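Iron-sulfur cluster co-chaperone protein HscB (Homo sapiens, PDB 3BVO) acts as a J-type co-chaperone in mitochondrial iron-sulfur cluster assembly, working with ISCU and HSPA9 and required for inserting clusters into the succinate dehydrogenase subunit SDHB. Local coordinates at residues R12-W20 with C30-D40; R43-C51 with T94-T102. All coordinates share one frame; numbering follows the deposited sequence.

Interaction 1 of 2, residues R12-W20 with C30-D40. With ZN (zinc ion), chain C.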
loop_
_atom_site.group_PDB
_atom_site.type_symbol
_atom_site.label_atom_id
_atom_site.label_comp_id
_atom_site.label_asym_id
_atom_site.label_seq_id
_atom_site.Cartn_x
_atom_site.Cartn_y
_atom_site.Cartn_z
ATOM N N ARG A 12 -28.994 3.634 -2.177
ATOM C CA ARG A 12 -30.119 2.697 -2.268
ATOM C C ARG A 12 -29.715 1.479 -3.080
ATOM O O ARG A 12 -28.747 1.531 -3.832
ATOM C CB ARG A 12 -31.326 3.371 -2.925
ATOM C CG ARG A 12 -31.091 3.786 -4.376
ATOM C CD ARG A 12 -32.002 4.915 -4.789
ATOM N NE ARG A 12 -31.678 6.143 -4.072
ATOM C CZ ARG A 12 -32.403 6.669 -3.087
ATOM N NH1 ARG A 12 -32.001 7.795 -2.508
ATOM N NH2 ARG A 12 -33.524 6.088 -2.680
ATOM N N CYS A 13 -30.464 0.390 -2.944
ATOM C CA CYS A 13 -30.098 -0.866 -3.589
ATOM C C CYS A 13 -30.530 -0.907 -5.043
ATOM O O CYS A 13 -31.633 -0.490 -5.371
ATOM C CB CYS A 13 -30.704 -2.040 -2.841
ATOM S SG CYS A 13 -30.688 -3.536 -3.799
ATOM N N TRP A 14 -29.663 -1.438 -5.904
ATOM C CA TRP A 14 -29.919 -1.470 -7.347
ATOM C C TRP A 14 -31.010 -2.464 -7.730
ATOM O O TRP A 14 -31.561 -2.381 -8.832
ATOM C CB TRP A 14 -28.638 -1.747 -8.136
ATOM C CG TRP A 14 -28.078 -3.129 -7.964
ATOM C CD1 TRP A 14 -27.121 -3.527 -7.054
ATOM C CD2 TRP A 14 -28.425 -4.302 -8.718
ATOM N NE1 TRP A 14 -26.858 -4.874 -7.199
ATOM C CE2 TRP A 14 -27.643 -5.376 -8.207
ATOM C CE3 TRP A 14 -29.321 -4.555 -9.769
ATOM C CZ2 TRP A 14 -27.729 -6.679 -8.723
ATOM C CZ3 TRP A 14 -29.410 -5.842 -10.284
ATOM C CH2 TRP A 14 -28.615 -6.892 -9.761
ATOM N N ASN A 15 -31.327 -3.385 -6.818
ATOM C CA ASN A 15 -32.390 -4.359 -7.031
ATOM C C ASN A 15 -33.712 -3.985 -6.365
ATOM O O ASN A 15 -34.743 -3.986 -7.031
ATOM C CB ASN A 15 -31.949 -5.753 -6.583
ATOM C CG ASN A 15 -32.497 -6.857 -7.478
ATOM O OD1 ASN A 15 -33.021 -6.592 -8.563
ATOM N ND2 ASN A 15 -32.367 -8.104 -7.031
ATOM N N CYS A 16 -33.679 -3.674 -5.062
ATOM C CA CYS A 16 -34.882 -3.319 -4.295
ATOM C C CYS A 16 -35.204 -1.849 -4.395
ATOM O O CYS A 16 -36.348 -1.463 -4.635
ATOM C CB CYS A 16 -34.701 -3.564 -2.797
ATOM S SG CYS A 16 -34.089 -5.124 -2.259
ATOM N N GLY A 17 -34.190 -1.027 -4.167
ATOM C CA GLY A 17 -34.415 0.355 -3.791
ATOM C C GLY A 17 -34.347 0.449 -2.278
ATOM O O GLY A 17 -34.643 1.499 -1.701
ATOM N N GLY A 18 -33.955 -0.657 -1.642
ATOM C CA GLY A 18 -33.790 -0.734 -0.197
ATOM C C GLY A 18 -32.756 0.265 0.277
ATOM O O GLY A 18 -31.673 0.344 -0.294
ATOM N N PRO A 19 -33.096 1.054 1.310
ATOM C CA PRO A 19 -32.218 2.126 1.757
ATOM C C PRO A 19 -30.958 1.586 2.418
ATOM O O PRO A 19 -31.036 0.647 3.214
ATOM C CB PRO A 19 -33.073 2.874 2.784
ATOM C CG PRO A 19 -34.477 2.399 2.552
ATOM C CD PRO A 19 -34.329 0.997 2.110
ATOM N N TRP A 20 -29.811 2.164 2.061
ATOM C CA TRP A 20 -28.544 1.915 2.752
ATOM C C TRP A 20 -28.598 2.555 4.123
ATOM O O TRP A 20 -28.676 3.783 4.232
ATOM C CB TRP A 20 -27.381 2.537 1.982
ATOM C CG TRP A 20 -26.833 1.699 0.878
ATOM C CD1 TRP A 20 -27.520 0.819 0.087
ATOM C CD2 TRP A 20 -25.481 1.689 0.411
ATOM N NE1 TRP A 20 -26.672 0.246 -0.830
ATOM C CE2 TRP A 20 -25.416 0.765 -0.659
ATOM C CE3 TRP A 20 -24.315 2.368 0.793
ATOM C CZ2 TRP A 20 -24.228 0.502 -1.354
ATOM C CZ3 TRP A 20 -23.130 2.100 0.107
ATOM C CH2 TRP A 20 -23.098 1.175 -0.956
ATOM N N CYS A 30 -27.167 -6.770 0.167
ATOM C CA CYS A 30 -28.427 -6.161 0.538
ATOM C C CYS A 30 -29.162 -7.025 1.548
ATOM O O CYS A 30 -29.445 -8.180 1.277
ATOM C CB CYS A 30 -29.287 -5.996 -0.697
ATOM S SG CYS A 30 -30.954 -5.479 -0.344
ATOM N N PRO A 31 -29.459 -6.480 2.732
ATOM C CA PRO A 31 -30.159 -7.316 3.698
ATOM C C PRO A 31 -31.548 -7.761 3.237
ATOM O O PRO A 31 -32.107 -8.712 3.800
ATOM C CB PRO A 31 -30.257 -6.422 4.948
ATOM C CG PRO A 31 -30.013 -5.048 4.482
ATOM C CD PRO A 31 -29.143 -5.146 3.267
ATOM N N GLN A 32 -32.083 -7.088 2.221
ATOM C CA GLN A 32 -33.471 -7.272 1.814
ATOM C C GLN A 32 -33.617 -8.260 0.679
ATOM O O GLN A 32 -34.636 -8.939 0.595
ATOM C CB GLN A 32 -34.102 -5.940 1.410
ATOM C CG GLN A 32 -34.162 -4.907 2.528
ATOM C CD GLN A 32 -35.064 -3.727 2.200
ATOM O OE1 GLN A 32 -35.599 -3.621 1.091
ATOM N NE2 GLN A 32 -35.234 -2.829 3.165
ATOM N N CYS A 33 -32.602 -8.333 -0.185
ATOM C CA CYS A 33 -32.658 -9.157 -1.404
ATOM C C CYS A 33 -31.389 -9.995 -1.696
ATOM O O CYS A 33 -31.351 -10.762 -2.667
ATOM C CB CYS A 33 -33.038 -8.292 -2.615
ATOM S SG CYS A 33 -31.709 -7.253 -3.240
ATOM N N ARG A 34 -30.364 -9.829 -0.864
ATOM C CA ARG A 34 -29.143 -10.633 -0.899
ATOM C C ARG A 34 -28.203 -10.299 -2.066
ATOM O O ARG A 34 -27.150 -10.926 -2.218
ATOM C CB ARG A 34 -29.474 -12.132 -0.861
ATOM C CG ARG A 34 -28.507 -12.992 -0.053
ATOM C CD ARG A 34 -28.968 -14.434 -0.064
ATOM N NE ARG A 34 -27.861 -15.376 0.019
ATOM C CZ ARG A 34 -27.774 -16.381 0.887
ATOM N NH1 ARG A 34 -28.742 -16.610 1.760
ATOM N NH2 ARG A 34 -26.709 -17.171 0.876
ATOM N N ALA A 35 -28.574 -9.301 -2.872
ATOM C CA ALA A 35 -27.788 -8.865 -4.032
ATOM C C ALA A 35 -26.473 -8.177 -3.638
ATOM O O ALA A 35 -26.406 -7.472 -2.624
ATOM C CB ALA A 35 -28.617 -7.944 -4.895
ATOM N N LEU A 36 -25.427 -8.386 -4.439
ATOM C CA LEU A 36 -24.127 -7.788 -4.162
ATOM C C LEU A 36 -24.179 -6.337 -4.574
ATOM O O LEU A 36 -24.546 -6.027 -5.701
ATOM C CB LEU A 36 -23.008 -8.512 -4.913
ATOM C CG LEU A 36 -21.579 -8.003 -4.644
ATOM C CD1 LEU A 36 -20.893 -8.805 -3.565
ATOM C CD2 LEU A 36 -20.730 -8.045 -5.892
ATOM N N GLN A 37 -23.802 -5.452 -3.662
ATOM C CA GLN A 37 -23.966 -4.016 -3.875
ATOM C C GLN A 37 -22.767 -3.397 -4.570
ATOM O O GLN A 37 -21.679 -3.978 -4.589
ATOM C CB GLN A 37 -24.229 -3.308 -2.548
ATOM C CG GLN A 37 -25.365 -3.895 -1.752
ATOM C CD GLN A 37 -26.683 -3.726 -2.459
ATOM O OE1 GLN A 37 -27.228 -2.630 -2.504
ATOM N NE2 GLN A 37 -27.208 -4.811 -3.017
ATOM N N ALA A 38 -22.988 -2.222 -5.161
ATOM C CA ALA A 38 -21.903 -1.426 -5.720
ATOM C C ALA A 38 -20.928 -1.032 -4.599
ATOM O O ALA A 38 -21.346 -0.694 -3.497
ATOM C CB ALA A 38 -22.452 -0.209 -6.422
ATOM N N PRO A 39 -19.619 -1.113 -4.865
ATOM C CA PRO A 39 -18.688 -0.791 -3.789
ATOM C C PRO A 39 -18.697 0.701 -3.463
ATOM O O PRO A 39 -18.914 1.525 -4.348
ATOM C CB PRO A 39 -17.333 -1.211 -4.356
ATOM C CG PRO A 39 -17.631 -2.006 -5.601
ATOM C CD PRO A 39 -18.921 -1.486 -6.107
ATOM N N ASP A 40 -18.489 1.034 -2.195
ATOM C CA ASP A 40 -18.452 2.426 -1.771
ATOM C C ASP A 40 -17.130 3.075 -2.201
ATOM O O ASP A 40 -16.055 2.688 -1.739
ATOM C CB ASP A 40 -18.670 2.538 -0.254
ATOM C CG ASP A 40 -18.509 3.961 0.267
ATOM O OD1 ASP A 40 -18.405 4.915 -0.533
ATOM O OD2 ASP A 40 -18.480 4.131 1.499
HETATM ZN ZN ZN C . -31.780 -5.074 -2.458
#
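The sulfurs of C13 and C16 face those of C30 and C33 round one zinc ion, so that two CxxC pairs, one from each segment, make the tetracysteine site of HscB. Each SG, of C13, C16, C30 and C33, lies 2.3 Å from the zinc. The C13-C16 turn has the form of a zinc knuckle: the backbone amides of N15 and C16 both donate to C13 SG, and the bond from C16 N to C13 SG is nearly straight at 171°. These bonds would be expected to temper the negative charge on that sulfur.

Beyond the metal, two indole rings and one amide tie the segments together. W14 turns its ring edge to the other segment and gives its N-H to the backbone carbonyl of L36, with W14 NE1 to L36 O at 3.0 Å. The oxygen lies close to the indole plane, whereas the nitrogen stands above the plane of the carbonyl. The same ring also meets F88 of helix 83-104 edge-to-face.

Q37 works with both ends of its amide. A bend at chi2 (-65°) folds the chain back, and NE2 donates to A35 O at 2.8 Å, an oxygen that also accepts from C30 N. At OE1, W20 runs past Q37 in the opposite direction, ring and amide planes 53° apart, and its indole edge also passes A38 O. The link between these two side chains is a weak hydrogen bond, W20 NE1 to Q37 OE1, at 3.4 Å.

Interaction 2 of 2, residues R43-C51 with T94-T102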
loop_
_atom_site.group_PDB
_atom_site.type_symbol
_atom_site.label_atom_id
_atom_site.label_comp_id
_atom_site.label_asym_id
_atom_site.label_seq_id
_atom_site.Cartn_x
_atom_site.Cartn_y
_atom_site.Cartn_z
ATOM N N ARG A 43 -14.969 4.634 0.754
ATOM C CA ARG A 43 -14.363 3.754 1.743
ATOM C C ARG A 43 -12.867 3.632 1.519
ATOM O O ARG A 43 -12.433 3.177 0.452
ATOM C CB ARG A 43 -15.002 2.374 1.682
ATOM C CG ARG A 43 -14.545 1.464 2.793
ATOM C CD ARG A 43 -15.423 0.239 2.934
ATOM N NE ARG A 43 -15.046 -0.539 4.114
ATOM C CZ ARG A 43 -15.585 -1.706 4.462
ATOM N NH1 ARG A 43 -15.159 -2.333 5.558
ATOM N NH2 ARG A 43 -16.546 -2.249 3.715
ATOM N N ASP A 44 -12.076 4.034 2.518
ATOM C CA ASP A 44 -10.626 3.964 2.398
ATOM C C ASP A 44 -10.146 2.517 2.552
ATOM O O ASP A 44 -10.917 1.626 2.945
ATOM C CB ASP A 44 -9.937 4.919 3.387
ATOM C CG ASP A 44 -9.838 4.353 4.811
ATOM O OD1 ASP A 44 -9.405 3.187 4.979
ATOM O OD2 ASP A 44 -10.154 5.097 5.777
ATOM N N TYR A 45 -8.872 2.282 2.253
ATOM C CA TYR A 45 -8.302 0.945 2.319
ATOM C C TYR A 45 -8.204 0.363 3.739
ATOM O O TYR A 45 -8.403 -0.833 3.933
ATOM C CB TYR A 45 -6.934 0.927 1.642
ATOM C CG TYR A 45 -6.942 1.048 0.123
ATOM C CD1 TYR A 45 -8.051 0.665 -0.636
ATOM C CD2 TYR A 45 -5.813 1.497 -0.552
ATOM C CE1 TYR A 45 -8.030 0.747 -2.008
ATOM C CE2 TYR A 45 -5.787 1.588 -1.911
ATOM C CZ TYR A 45 -6.891 1.214 -2.643
ATOM O OH TYR A 45 -6.844 1.315 -4.018
ATOM N N PHE A 46 -7.902 1.194 4.729
ATOM C CA PHE A 46 -7.794 0.697 6.093
ATOM C C PHE A 46 -9.131 0.155 6.582
ATOM O O PHE A 46 -9.191 -0.849 7.300
ATOM C CB PHE A 46 -7.275 1.790 7.021
ATOM C CG PHE A 46 -5.840 2.153 6.768
ATOM C CD1 PHE A 46 -4.809 1.356 7.275
ATOM C CD2 PHE A 46 -5.518 3.277 6.012
ATOM C CE1 PHE A 46 -3.486 1.673 7.030
ATOM C CE2 PHE A 46 -4.194 3.598 5.765
ATOM C CZ PHE A 46 -3.173 2.795 6.267
ATOM N N SER A 47 -10.199 0.833 6.178
ATOM C CA SER A 47 -11.546 0.425 6.525
ATOM C C SER A 47 -11.878 -0.883 5.827
ATOM O O SER A 47 -12.362 -1.832 6.459
ATOM C CB SER A 47 -12.550 1.510 6.134
ATOM O OG SER A 47 -13.870 0.993 6.128
ATOM N N LEU A 48 -11.603 -0.925 4.526
ATOM C CA LEU A 48 -11.903 -2.103 3.720
ATOM C C LEU A 48 -11.125 -3.296 4.221
ATOM O O LEU A 48 -11.588 -4.409 4.129
ATOM C CB LEU A 48 -11.611 -1.861 2.231
ATOM C CG LEU A 48 -11.839 -3.010 1.236
ATOM C CD1 LEU A 48 -13.285 -3.389 1.153
ATOM C CD2 LEU A 48 -11.332 -2.660 -0.135
HETATM N N MSE A 49 -9.944 -3.059 4.766
HETATM C CA MSE A 49 -9.139 -4.148 5.275
HETATM C C MSE A 49 -9.344 -4.329 6.760
HETATM O O MSE A 49 -8.633 -5.106 7.399
HETATM C CB MSE A 49 -7.672 -3.921 4.936
HETATM C CG MSE A 49 -7.375 -4.152 3.449
HETATM SE SE MSE A 49 -7.675 -6.029 2.909
HETATM C CE MSE A 49 -8.606 -5.671 1.252
ATOM N N ASP A 50 -10.337 -3.613 7.293
ATOM C CA ASP A 50 -10.743 -3.691 8.699
ATOM C C ASP A 50 -9.608 -3.489 9.703
ATOM O O ASP A 50 -9.308 -4.386 10.492
ATOM C CB ASP A 50 -11.458 -5.013 8.978
ATOM C CG ASP A 50 -12.079 -5.043 10.342
ATOM O OD1 ASP A 50 -12.743 -4.046 10.698
ATOM O OD2 ASP A 50 -11.889 -6.049 11.059
ATOM N N CYS A 51 -8.981 -2.314 9.667
ATOM C CA CYS A 51 -7.965 -1.936 10.663
ATOM C C CYS A 51 -7.839 -0.407 10.773
ATOM O O CYS A 51 -8.355 0.325 9.920
ATOM C CB CYS A 51 -6.619 -2.606 10.357
ATOM S SG CYS A 51 -6.021 -2.362 8.659
ATOM N N THR A 94 -11.139 -6.318 -7.544
ATOM C CA THR A 94 -10.078 -5.380 -7.889
ATOM C C THR A 94 -9.730 -4.476 -6.718
ATOM O O THR A 94 -8.551 -4.351 -6.383
ATOM C CB THR A 94 -10.441 -4.496 -9.112
ATOM O OG1 THR A 94 -10.930 -5.317 -10.185
ATOM C CG2 THR A 94 -9.224 -3.700 -9.592
ATOM N N LEU A 95 -10.731 -3.848 -6.092
ATOM C CA LEU A 95 -10.451 -2.931 -4.977
ATOM C C LEU A 95 -9.768 -3.706 -3.866
ATOM O O LEU A 95 -8.753 -3.271 -3.330
ATOM C CB LEU A 95 -11.713 -2.254 -4.429
ATOM C CG LEU A 95 -12.579 -1.325 -5.290
ATOM C CD1 LEU A 95 -13.939 -1.168 -4.643
ATOM C CD2 LEU A 95 -11.935 0.040 -5.507
ATOM N N VAL A 96 -10.313 -4.874 -3.541
ATOM C CA VAL A 96 -9.755 -5.709 -2.484
ATOM C C VAL A 96 -8.271 -5.952 -2.736
ATOM O O VAL A 96 -7.446 -5.796 -1.831
ATOM C CB VAL A 96 -10.521 -7.033 -2.351
ATOM C CG1 VAL A 96 -9.837 -7.952 -1.353
ATOM C CG2 VAL A 96 -11.958 -6.765 -1.922
ATOM N N ASN A 97 -7.933 -6.297 -3.973
ATOM C CA ASN A 97 -6.535 -6.457 -4.353
ATOM C C ASN A 97 -5.718 -5.201 -4.113
ATOM O O ASN A 97 -4.636 -5.280 -3.537
ATOM C CB ASN A 97 -6.401 -6.880 -5.814
ATOM C CG ASN A 97 -6.847 -8.300 -6.047
ATOM O OD1 ASN A 97 -6.837 -9.134 -5.136
ATOM N ND2 ASN A 97 -7.243 -8.588 -7.281
ATOM N N ASP A 98 -6.234 -4.051 -4.548
ATOM C CA ASP A 98 -5.508 -2.794 -4.408
ATOM C C ASP A 98 -5.168 -2.560 -2.954
ATOM O O ASP A 98 -3.997 -2.578 -2.579
ATOM C CB ASP A 98 -6.314 -1.618 -4.946
ATOM C CG ASP A 98 -6.415 -1.617 -6.449
ATOM O OD1 ASP A 98 -5.572 -2.260 -7.121
ATOM O OD2 ASP A 98 -7.347 -0.955 -6.959
ATOM N N ALA A 99 -6.200 -2.360 -2.139
ATOM C CA ALA A 99 -6.045 -2.235 -0.704
ATOM C C ALA A 99 -4.976 -3.214 -0.171
ATOM O O ALA A 99 -3.962 -2.807 0.408
ATOM C CB ALA A 99 -7.382 -2.460 -0.026
ATOM N N TYR A 100 -5.177 -4.499 -0.396
ATOM C CA TYR A 100 -4.250 -5.446 0.159
ATOM C C TYR A 100 -2.785 -5.124 -0.199
ATOM O O TYR A 100 -1.962 -4.906 0.703
ATOM C CB TYR A 100 -4.600 -6.866 -0.251
ATOM C CG TYR A 100 -3.602 -7.853 0.265
ATOM C CD1 TYR A 100 -3.412 -8.019 1.646
ATOM C CD2 TYR A 100 -2.826 -8.612 -0.611
ATOM C CE1 TYR A 100 -2.486 -8.933 2.149
ATOM C CE2 TYR A 100 -1.888 -9.540 -0.118
ATOM C CZ TYR A 100 -1.730 -9.691 1.263
ATOM O OH TYR A 100 -0.827 -10.591 1.766
ATOM N N LYS A 101 -2.469 -5.094 -1.500
ATOM C CA LYS A 101 -1.121 -4.751 -1.973
ATOM C C LYS A 101 -0.621 -3.438 -1.348
ATOM O O LYS A 101 0.491 -3.389 -0.824
ATOM C CB LYS A 101 -1.061 -4.679 -3.511
ATOM C CG LYS A 101 -1.616 -5.922 -4.225
ATOM C CD LYS A 101 -1.077 -6.109 -5.650
ATOM C CE LYS A 101 0.337 -6.741 -5.649
ATOM N NZ LYS A 101 0.765 -7.281 -6.990
ATOM N N THR A 102 -1.462 -2.403 -1.381
ATOM C CA THR A 102 -1.132 -1.096 -0.837
ATOM C C THR A 102 -0.747 -1.149 0.646
ATOM O O THR A 102 0.267 -0.572 1.057
ATOM C CB THR A 102 -2.307 -0.127 -0.998
ATOM O OG1 THR A 102 -2.713 -0.105 -2.365
ATOM C CG2 THR A 102 -1.936 1.286 -0.550
#
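Y45 lays one face of its ring on A99, whose CA sits almost over the ring centre, 3.5 Å from the centroid and 14° off the normal. This CH-pi contact illustrates how a small residue lets an aromatic ring lie directly against a helix backbone. The ring is a knob in a hole made by L95, D98, A99 and T102 of helix 83-104. T102 crosses it at about a right angle, while its OG1 bonds back to D98 O, which T102 N also uses.

Beside the ring, the bent chain of selenomethionine M49 brings CE to the helix, 3.7 Å from A99 CB and equally far from V96 CG1. L48 reaches in with a single methyl: CG is anti to the backbone N (chi1 179°), and CD2 comes within 4.0 Å of A99 CB. Thus Y45 and L48 of the short helix, and M49 just after it, converge on A99.

The packing thins towards the partly exposed L95, where L48 CD2 is 4.3 Å from L95 CB. The polar residues R43, D44 and S47 take no part in the contact with 94-102 and bond among themselves: R43 holds S47 side-on, NE to OG and NH1 to O, and also pairs with D26. D44 caps the helix by accepting from S47 N, and a Schellman motif closes it at D50, with C51 N bonded to F46 O. The contact is a helix-helix junction within the J domain, joining its short first helix to the long helix 83-104.

In the fold
The two contacts follow one another along the chain, their centres about 21 Å apart, and differ in what holds them. Interaction 1 joins two irregular loops at the periphery, its centre about 29 Å from the centre of the chain, where metal bonds and indole N-H donors take the place of regular secondary structure. Interaction 2, its centre about 9 Å from the centre of the chain, sets helix against helix, with apolar and ring contacts and no hydrogen bond between its segments. Both rest on helix 83-104: F88 and H92 meet the zinc-binding part, while L95, V96, D98, A99, Y100 and T102 meet the short helix and M49 beyond it. The contacts touch directly where P39 CB packs 3.4 Å from L95 CD1.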